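Local coordinates for truncated hemoglobin from geobacillus stearothermophilus (Geobacillus stearothermophilus, PDB 2BKM), which probably binds oxygen reversibly at a haem iron, as a truncated bacterial haemoglobin connected with oxygen storage or transport, at residues 5-10 with 53-59; 22-26 with 94-99. All blocks are in the same frame, centred on the assembly; numbering follows the deposited sequence.

Interaction 1: residues 5-10 with 53-59; sequences TLYEAI and TQYLGGP
Y7 lies against the turn that ends helix 42-55, and its side chain meets that turn along its whole length. The backbone leads the way: Y7 N gives a hydrogen bond of 2.9 Å to L56 O. CB lies beside L56 O and packs on L56 CB at 3.6 Å. CG is anti to the backbone N (chi1 -179°), which swings the ring along the turn toward T53 and P59. CG and CD1 meet the backbone of G58. The CA of G58 stands over one ring face, 4.0 Å from the centroid of the Y7 ring, in a CH-pi contact shifted toward the rim. A side chain on G58 would run into Y7 CD1. CD2 has L56 CD1 near the ring plane. CE1 meets G58 CA and P59 CD. CE2 touches T53 CG2 at 3.8 Å, and CZ and OH stay near the same methyl. Y7 OH also shares a water with T53 OG1, which bonds to K49 O as well.

L56 is the buried apolar partner. Its two methyls divide the work: CD2 meets L6 CG at 3.7 Å, while CD1 meets I10 CD1 tip to tip, also at 3.7 Å. V16 and F109 close in on L56 from helices 12-29 and 104-120. A second water accepts from L6 N and donates to L56 O, so that carbonyl also takes a bond from the water.

Both segments carry helix-end motifs. T5 is the N-cap of helix 6-9 and forms a capping box with E8; T5 N bonds to E8 OE1 at 3.1 Å. G57, with positive phi, closes helix 42-55 in a Schellman motif. The contact therefore joins the short N-terminal helix of this truncated globin to the C-terminal end of helix 42-55.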
ATOM      1  N   THR A   5      17.387  -6.300  -2.747  1.00 16.75           N
ATOM      2  CA  THR A   5      15.952  -6.369  -2.535  1.00 14.57           C
ATOM      3  C   THR A   5      15.350  -5.092  -3.032  1.00 13.71           C
ATOM      4  O   THR A   5      16.003  -4.050  -3.134  1.00 12.98           O
ATOM      5  CB  THR A   5      15.562  -6.510  -1.057  1.00 14.51           C
ATOM      6  OG1 THR A   5      16.040  -5.376  -0.335  1.00 14.10           O
ATOM      7  CG2 THR A   5      16.123  -7.817  -0.429  1.00 16.37           C
ATOM      8  N   LEU A   6      14.067  -5.175  -3.321  1.00 11.25           N
ATOM      9  CA  LEU A   6      13.373  -4.020  -3.786  1.00 11.27           C
ATOM     10  C   LEU A   6      13.315  -2.964  -2.678  1.00 10.99           C
ATOM     11  O   LEU A   6      13.361  -1.769  -2.910  1.00 11.22           O
ATOM     12  CB  LEU A   6      12.013  -4.500  -4.245  1.00 11.53           C
ATOM     13  CG  LEU A   6      11.220  -3.468  -5.003  1.00 12.46           C
ATOM     14  CD1 LEU A   6      12.040  -2.843  -6.163  1.00 11.69           C
ATOM     15  CD2 LEU A   6      10.016  -4.172  -5.554  1.00 10.59           C
ATOM     16  N   TYR A   7      13.242  -3.443  -1.438  1.00 10.49           N
ATOM     17  CA  TYR A   7      13.318  -2.579  -0.283  1.00 11.06           C
ATOM     18  C   TYR A   7      14.560  -1.685  -0.349  1.00 11.86           C
ATOM     19  O   TYR A   7      14.463  -0.467  -0.266  1.00 12.42           O
ATOM     20  CB  TYR A   7      13.363  -3.456   0.969  1.00 11.20           C
ATOM     21  CG  TYR A   7      13.416  -2.714   2.265  1.00 11.46           C
ATOM     22  CD1 TYR A   7      14.535  -2.842   3.101  1.00 14.01           C
ATOM     23  CD2 TYR A   7      12.319  -1.983   2.728  1.00 13.32           C
ATOM     24  CE1 TYR A   7      14.576  -2.211   4.323  1.00 15.26           C
ATOM     25  CE2 TYR A   7      12.366  -1.337   3.961  1.00 13.60           C
ATOM     26  CZ  TYR A   7      13.497  -1.467   4.751  1.00 14.48           C
ATOM     27  OH  TYR A   7      13.529  -0.864   5.995  1.00 16.00           O
ATOM     28  N   GLU A   8      15.738  -2.305  -0.520  1.00 12.97           N
ATOM     29  CA  GLU A   8      16.962  -1.515  -0.657  1.00 14.97           C
ATOM     30  C   GLU A   8      16.921  -0.643  -1.904  1.00 13.98           C
ATOM     31  O   GLU A   8      17.347   0.521  -1.891  1.00 15.91           O
ATOM     32  CB  GLU A   8      18.151  -2.473  -0.762  1.00 15.93           C
ATOM     33  CG  GLU A   8      18.437  -3.252   0.498  1.00 21.90           C
ATOM     34  CD  GLU A   8      18.752  -4.750   0.256  1.00 29.19           C
ATOM     35  OE1 GLU A   8      19.404  -5.113  -0.763  1.00 31.84           O
ATOM     36  OE2 GLU A   8      18.330  -5.578   1.105  1.00 33.74           O
ATOM     37  N   ALA A   9      16.454  -1.214  -3.012  1.00 13.32           N
ATOM     38  CA  ALA A   9      16.452  -0.520  -4.287  1.00 13.27           C
ATOM     39  C   ALA A   9      15.731   0.795  -4.206  1.00 14.30           C
ATOM     40  O   ALA A   9      16.103   1.741  -4.894  1.00 16.51           O
ATOM     41  CB  ALA A   9      15.837  -1.426  -5.380  1.00 13.45           C
ATOM     42  N   ILE A  10      14.658   0.869  -3.419  1.00 12.19           N
ATOM     43  CA  ILE A  10      13.902   2.095  -3.374  1.00 13.15           C
ATOM     44  C   ILE A  10      14.349   3.034  -2.275  1.00 14.07           C
ATOM     45  O   ILE A  10      13.829   4.139  -2.155  1.00 15.18           O
ATOM     46  CB  ILE A  10      12.365   1.870  -3.239  1.00 12.74           C
ATOM     47  CG1 ILE A  10      12.036   1.294  -1.856  1.00 10.96           C
ATOM     48  CG2 ILE A  10      11.839   1.004  -4.364  1.00 12.48           C
ATOM     49  CD1 ILE A  10      10.512   1.363  -1.538  1.00 11.14           C
ATOM     50  N   THR A  53       7.522  -2.914   4.435  1.00  8.34           N
ATOM     51  CA  THR A  53       8.910  -3.284   4.703  1.00  9.61           C
ATOM     52  C   THR A  53       9.125  -4.759   4.385  1.00  9.76           C
ATOM     53  O   THR A  53      10.022  -5.131   3.643  1.00 10.90           O
ATOM     54  CB  THR A  53       9.229  -2.968   6.189  1.00  9.42           C
ATOM     55  OG1 THR A  53       9.178  -1.546   6.361  1.00 11.70           O
ATOM     56  CG2 THR A  53      10.620  -3.524   6.540  1.00 11.51           C
ATOM     57  N   GLN A  54       8.260  -5.596   4.930  1.00 10.24           N
ATOM     58  CA  GLN A  54       8.356  -7.019   4.712  1.00 10.57           C
ATOM     59  C   GLN A  54       8.073  -7.392   3.266  1.00 10.99           C
ATOM     60  O   GLN A  54       8.762  -8.200   2.691  1.00 11.63           O
ATOM     61  CB  GLN A  54       7.384  -7.654   5.706  1.00 12.94           C
ATOM     62  CG  GLN A  54       7.107  -9.105   5.604  1.00 15.33           C
ATOM     63  CD  GLN A  54       6.208  -9.518   6.739  1.00 15.70           C
ATOM     64  OE1 GLN A  54       6.309  -8.997   7.848  1.00 12.80           O
ATOM     65  NE2 GLN A  54       5.317 -10.456   6.469  1.00 18.89           N
ATOM     66  N   TYR A  55       7.051  -6.771   2.694  1.00  9.93           N
ATOM     67  CA  TYR A  55       6.648  -7.038   1.339  1.00  9.91           C
ATOM     68  C   TYR A  55       7.759  -6.766   0.362  1.00 10.31           C
ATOM     69  O   TYR A  55       7.869  -7.456  -0.646  1.00 11.63           O
ATOM     70  CB  TYR A  55       5.539  -6.061   1.066  1.00  9.41           C
ATOM     71  CG  TYR A  55       4.826  -6.074  -0.254  1.00  7.94           C
ATOM     72  CD1 TYR A  55       5.078  -5.083  -1.205  1.00  7.79           C
ATOM     73  CD2 TYR A  55       3.847  -7.009  -0.510  1.00  8.60           C
ATOM     74  CE1 TYR A  55       4.347  -4.994  -2.339  1.00  8.52           C
ATOM     75  CE2 TYR A  55       3.081  -6.929  -1.671  1.00  8.19           C
ATOM     76  CZ  TYR A  55       3.353  -5.914  -2.575  1.00  8.40           C
ATOM     77  OH  TYR A  55       2.599  -5.834  -3.710  1.00  7.04           O
ATOM     78  N   LEU A  56       8.586  -5.766   0.672  1.00  8.85           N
ATOM     79  CA  LEU A  56       9.665  -5.379  -0.230  1.00 10.62           C
ATOM     80  C   LEU A  56      10.924  -6.182  -0.030  1.00 10.61           C
ATOM     81  O   LEU A  56      11.926  -5.914  -0.695  1.00 10.51           O
ATOM     82  CB  LEU A  56       9.949  -3.902  -0.048  1.00 10.79           C
ATOM     83  CG  LEU A  56       8.954  -2.862  -0.588  1.00 11.83           C
ATOM     84  CD1 LEU A  56       9.134  -1.608   0.172  1.00 11.34           C
ATOM     85  CD2 LEU A  56       9.306  -2.581  -2.004  1.00 16.82           C
ATOM     86  N   GLY A  57      10.918  -7.081   0.961  1.00 12.01           N
ATOM     87  CA  GLY A  57      12.104  -7.909   1.203  1.00 12.05           C
ATOM     88  C   GLY A  57      12.925  -7.397   2.374  1.00 13.80           C
ATOM     89  O   GLY A  57      14.040  -7.871   2.627  1.00 14.38           O
ATOM     90  N   GLY A  58      12.416  -6.408   3.090  1.00 13.43           N
ATOM     91  CA  GLY A  58      13.069  -5.947   4.304  1.00 14.27           C
ATOM     92  C   GLY A  58      12.723  -6.888   5.447  1.00 14.65           C
ATOM     93  O   GLY A  58      12.116  -7.958   5.244  1.00 14.42           O
ATOM     94  N   PRO A  59      13.093  -6.490   6.679  1.00 15.92           N
ATOM     95  CA  PRO A  59      12.784  -7.369   7.811  1.00 16.32           C
ATOM     96  C   PRO A  59      11.283  -7.692   7.953  1.00 15.56           C
ATOM     97  O   PRO A  59      10.445  -6.860   7.584  1.00 14.25           O
ATOM     98  CB  PRO A  59      13.252  -6.548   9.014  1.00 16.35           C
ATOM     99  CG  PRO A  59      14.310  -5.595   8.463  1.00 18.16           C
ATOM    100  CD  PRO A  59      13.765  -5.249   7.087  1.00 16.26           C
TER
HETATM  101  O   HOH W   1      12.730  -7.823  -3.259  1.00 17.47           O
HETATM  102  O   HOH W   2      11.202  -0.128   7.024  1.00 20.81           O

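Interaction 2: residues 22-26 with 94-99. With ACT (acetate ion), chain E.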
ATOM      1  N   ALA A  22       2.815  10.003   3.260  1.00  9.17           N
ATOM      2  CA  ALA A  22       2.163  10.691   2.177  1.00  8.19           C
ATOM      3  C   ALA A  22       0.897   9.971   1.719  1.00  8.37           C
ATOM      4  O   ALA A  22      -0.121  10.587   1.410  1.00  9.67           O
ATOM      5  CB  ALA A  22       3.162  10.850   1.035  1.00  8.55           C
ATOM      6  N   PHE A  23       0.983   8.656   1.673  1.00  7.96           N
ATOM      7  CA  PHE A  23      -0.116   7.839   1.228  1.00  7.27           C
ATOM      8  C   PHE A  23      -1.376   8.047   2.101  1.00  7.65           C
ATOM      9  O   PHE A  23      -2.465   8.243   1.583  1.00  8.50           O
ATOM     10  CB  PHE A  23       0.318   6.375   1.195  1.00  7.05           C
ATOM     11  CG  PHE A  23      -0.784   5.441   0.757  1.00  6.53           C
ATOM     12  CD1 PHE A  23      -1.296   4.524   1.664  1.00  9.13           C
ATOM     13  CD2 PHE A  23      -1.326   5.498  -0.524  1.00  7.64           C
ATOM     14  CE1 PHE A  23      -2.303   3.658   1.284  1.00  7.94           C
ATOM     15  CE2 PHE A  23      -2.347   4.637  -0.913  1.00  7.50           C
ATOM     16  CZ  PHE A  23      -2.836   3.717  -0.015  1.00  7.28           C
ATOM     17  N   TYR A  24      -1.184   8.008   3.420  1.00  8.24           N
ATOM     18  CA  TYR A  24      -2.376   8.102   4.273  1.00  8.70           C
ATOM     19  C   TYR A  24      -2.965   9.483   4.292  1.00  9.37           C
ATOM     20  O   TYR A  24      -4.185   9.627   4.506  1.00 11.39           O
ATOM     21  CB  TYR A  24      -2.186   7.493   5.658  1.00  8.55           C
ATOM     22  CG  TYR A  24      -2.169   6.013   5.490  1.00  7.85           C
ATOM     23  CD1 TYR A  24      -0.997   5.291   5.605  1.00  9.57           C
ATOM     24  CD2 TYR A  24      -3.331   5.349   5.126  1.00  7.67           C
ATOM     25  CE1 TYR A  24      -0.987   3.925   5.380  1.00 10.06           C
ATOM     26  CE2 TYR A  24      -3.341   4.005   4.893  1.00  9.76           C
ATOM     27  CZ  TYR A  24      -2.153   3.289   5.018  1.00  9.72           C
ATOM     28  OH  TYR A  24      -2.133   1.935   4.777  1.00 11.24           O
ATOM     29  N   ARG A  25      -2.147  10.505   4.023  1.00 10.54           N
ATOM     30  CA  ARG A  25      -2.765  11.819   3.837  1.00 11.70           C
ATOM     31  C   ARG A  25      -3.697  11.818   2.616  1.00 11.50           C
ATOM     32  O   ARG A  25      -4.756  12.456   2.627  1.00 12.97           O
ATOM     33  CB  ARG A  25      -1.714  12.910   3.658  1.00 12.94           C
ATOM     34  CG  ARG A  25      -0.959  13.229   4.918  1.00 17.50           C
ATOM     35  CD  ARG A  25      -0.187  14.541   4.702  1.00 22.44           C
ATOM     36  NE  ARG A  25       0.880  14.405   3.708  1.00 23.82           N
ATOM     37  CZ  ARG A  25       2.121  14.055   4.024  1.00 29.50           C
ATOM     38  NH1 ARG A  25       3.056  13.953   3.083  1.00 28.84           N
ATOM     39  NH2 ARG A  25       2.425  13.806   5.297  1.00 31.09           N
ATOM     40  N   ARG A  26      -3.304  11.112   1.549  1.00 10.67           N
ATOM     41  CA  ARG A  26      -4.138  11.035   0.365  1.00 10.58           C
ATOM     42  C   ARG A  26      -5.372  10.185   0.615  1.00 11.29           C
ATOM     43  O   ARG A  26      -6.446  10.507   0.159  1.00 12.44           O
ATOM     44  CB  ARG A  26      -3.347  10.470  -0.816  1.00 11.40           C
ATOM     45  CG  ARG A  26      -2.148  11.287  -1.324  1.00 13.84           C
ATOM     46  CD  ARG A  26      -2.355  12.778  -1.469  1.00 18.69           C
ATOM     47  NE  ARG A  26      -1.212  13.262  -2.246  1.00 20.60           N
ATOM     48  CZ  ARG A  26      -1.289  13.820  -3.453  1.00 16.80           C
ATOM     49  NH1 ARG A  26      -2.460  14.050  -4.046  1.00 15.81           N
ATOM     50  NH2 ARG A  26      -0.169  14.172  -4.052  1.00 20.08           N
ATOM     51  N   ALA A  94       0.153   9.012  -6.338  1.00  6.38           N
ATOM     52  CA  ALA A  94       0.289  10.412  -5.949  1.00  6.21           C
ATOM     53  C   ALA A  94       1.291  10.543  -4.796  1.00  6.53           C
ATOM     54  O   ALA A  94       2.058  11.492  -4.755  1.00  8.83           O
ATOM     55  CB  ALA A  94      -1.085  10.982  -5.530  1.00  7.80           C
ATOM     56  N   ALA A  95       1.277   9.593  -3.866  1.00  6.53           N
ATOM     57  CA  ALA A  95       2.200   9.632  -2.738  1.00  6.43           C
ATOM     58  C   ALA A  95       3.624   9.389  -3.219  1.00  7.05           C
ATOM     59  O   ALA A  95       4.545  10.039  -2.724  1.00  7.76           O
ATOM     60  CB  ALA A  95       1.791   8.597  -1.698  1.00  8.74           C
ATOM     61  N   MET A  96       3.820   8.428  -4.134  1.00  6.40           N
ATOM     62  CA  MET A  96       5.147   8.186  -4.691  1.00  6.44           C
ATOM     63  C   MET A  96       5.635   9.435  -5.371  1.00  7.57           C
ATOM     64  O   MET A  96       6.783   9.824  -5.161  1.00  8.24           O
ATOM     65  CB  MET A  96       5.147   7.005  -5.658  1.00  5.90           C
ATOM     66  CG  MET A  96       4.933   5.695  -4.959  1.00  6.44           C
ATOM     67  SD  MET A  96       4.645   4.365  -6.121  1.00  7.22           S
ATOM     68  CE  MET A  96       4.887   2.950  -5.064  1.00  7.58           C
ATOM     69  N   ASP A  97       4.767  10.065  -6.157  1.00  7.57           N
ATOM     70  CA  ASP A  97       5.189  11.307  -6.840  1.00  7.65           C
ATOM     71  C   ASP A  97       5.550  12.369  -5.793  1.00  9.27           C
ATOM     72  O   ASP A  97       6.587  13.077  -5.934  1.00 11.44           O
ATOM     73  CB  ASP A  97       4.093  11.863  -7.708  1.00  9.20           C
ATOM     74  CG  ASP A  97       3.762  11.011  -8.891  1.00 10.19           C
ATOM     75  OD1 ASP A  97       4.533  10.107  -9.265  1.00 10.33           O
ATOM     76  OD2 ASP A  97       2.673  11.250  -9.475  1.00 12.72           O
ATOM     77  N   GLU A  98       4.751  12.469  -4.743  1.00  8.35           N
ATOM     78  CA  GLU A  98       4.906  13.570  -3.775  1.00 10.03           C
ATOM     79  C   GLU A  98       6.232  13.436  -3.071  1.00  9.59           C
ATOM     80  O   GLU A  98       6.862  14.444  -2.787  1.00 10.78           O
ATOM     81  CB  GLU A  98       3.785  13.504  -2.764  1.00 10.80           C
ATOM     82  CG  GLU A  98       3.872  14.541  -1.666  1.00 14.67           C
ATOM     83  CD  GLU A  98       2.635  14.526  -0.778  1.00 20.62           C
ATOM     84  OE1 GLU A  98       2.718  15.087   0.318  1.00 24.67           O
ATOM     85  OE2 GLU A  98       1.592  13.960  -1.185  1.00 24.43           O
ATOM     86  N   ILE A  99       6.662  12.219  -2.767  1.00  9.16           N
ATOM     87  CA  ILE A  99       7.904  12.045  -2.003  1.00  9.28           C
ATOM     88  C   ILE A  99       9.090  12.030  -2.940  1.00  9.06           C
ATOM     89  O   ILE A  99      10.238  11.834  -2.507  1.00 12.02           O
ATOM     90  CB  ILE A  99       7.895  10.806  -1.109  1.00  8.26           C
ATOM     91  CG1 ILE A  99       7.875   9.489  -1.947  1.00  8.48           C
ATOM     92  CG2 ILE A  99       6.713  10.895  -0.128  1.00  8.28           C
ATOM     93  CD1 ILE A  99       8.339   8.286  -1.109  1.00  9.78           C
TER
HETATM   94  C   ACT E 203      -4.122   0.097   3.658  0.50  8.05           C
HETATM   95  O   ACT E 203      -3.715   1.168   3.216  0.50  7.66           O
HETATM   96  OXT ACT E 203      -4.530  -0.692   2.828  0.50  5.35           O
HETATM   97  CH3 ACT E 203      -4.097  -0.227   5.104  0.50  9.42           C
HETATM   98  O   HOH W   3       0.059  13.346   0.941  1.00 27.24           O
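Helix segments 22-26 and 94-98 run at 133° to each other with their axes 8.8 Å apart, and they come closest at F23 and A95. Small side chains make this approach possible. A22 CB packs on A95 CB at 3.8 Å and on I99 CG2 at 3.7 Å. A95 CB also lies against the backbone and CB of F23. The F23 ring continues into the interior, where it meets W88 edge-to-face.

Outside this apolar strip, E98 is gripped by two arginines. Its CG is anti to the backbone N (chi1 177°), and the extended chain carries the carboxylate across to helix 12-29. R25 NH1 bonds to OE1 of E98 at 3.0 Å, nearly in its own guanidinium plane but from above the carboxylate plane. R25 also pairs with E21. R26 NE bonds to OE2 of E98 at 3.1 Å, nearly along the C-O axis, and R26 NH2 adds a weak bond to the same oxygen. The R26 guanidinium lies flat on A94, with CB over its centre, 3.5 Å from R26 CZ. A water fills in between: it donates to A22 O and to E98 OE2, and accepts from R25 NE. A leucine in place of R26 would probably leave E98 OE2 with the water but no arginine, and A94 CB without its flat cover.

Y24 points the other way. It belongs to the oxygen pocket, where its OH makes a very short hydrogen bond to an acetate ion, probably from the crystallisation liquor, that W88 NE1 also binds.

One carboxylate is thus shared by two arginines in a salt-bridge network at the exposed edge, E21 probably offsets part of the remaining positive charge, and alanines let the helix backbones close up beneath.

Interactions 1 and 2 are both partly buried; their centres lie about 18 Å apart, and the two do not touch. Their segments alternate along the chain: helix 12-29, which carries 22-26, falls between the two segments of interaction 1. The same helix also packs on interaction 1 through V16, so it borders one contact and forms half of the other. Interaction 1 joins helix ends and a glycine-rich turn, with an aromatic ring, leucine packing and a backbone bond. Interaction 2 joins two longer helices, with alanines inside and a charged arginine-glutamate network at the surface. Interaction 2 is the one that holds an oxygen-pocket residue, Y24, whereas interaction 1 lies farther from the chain centre.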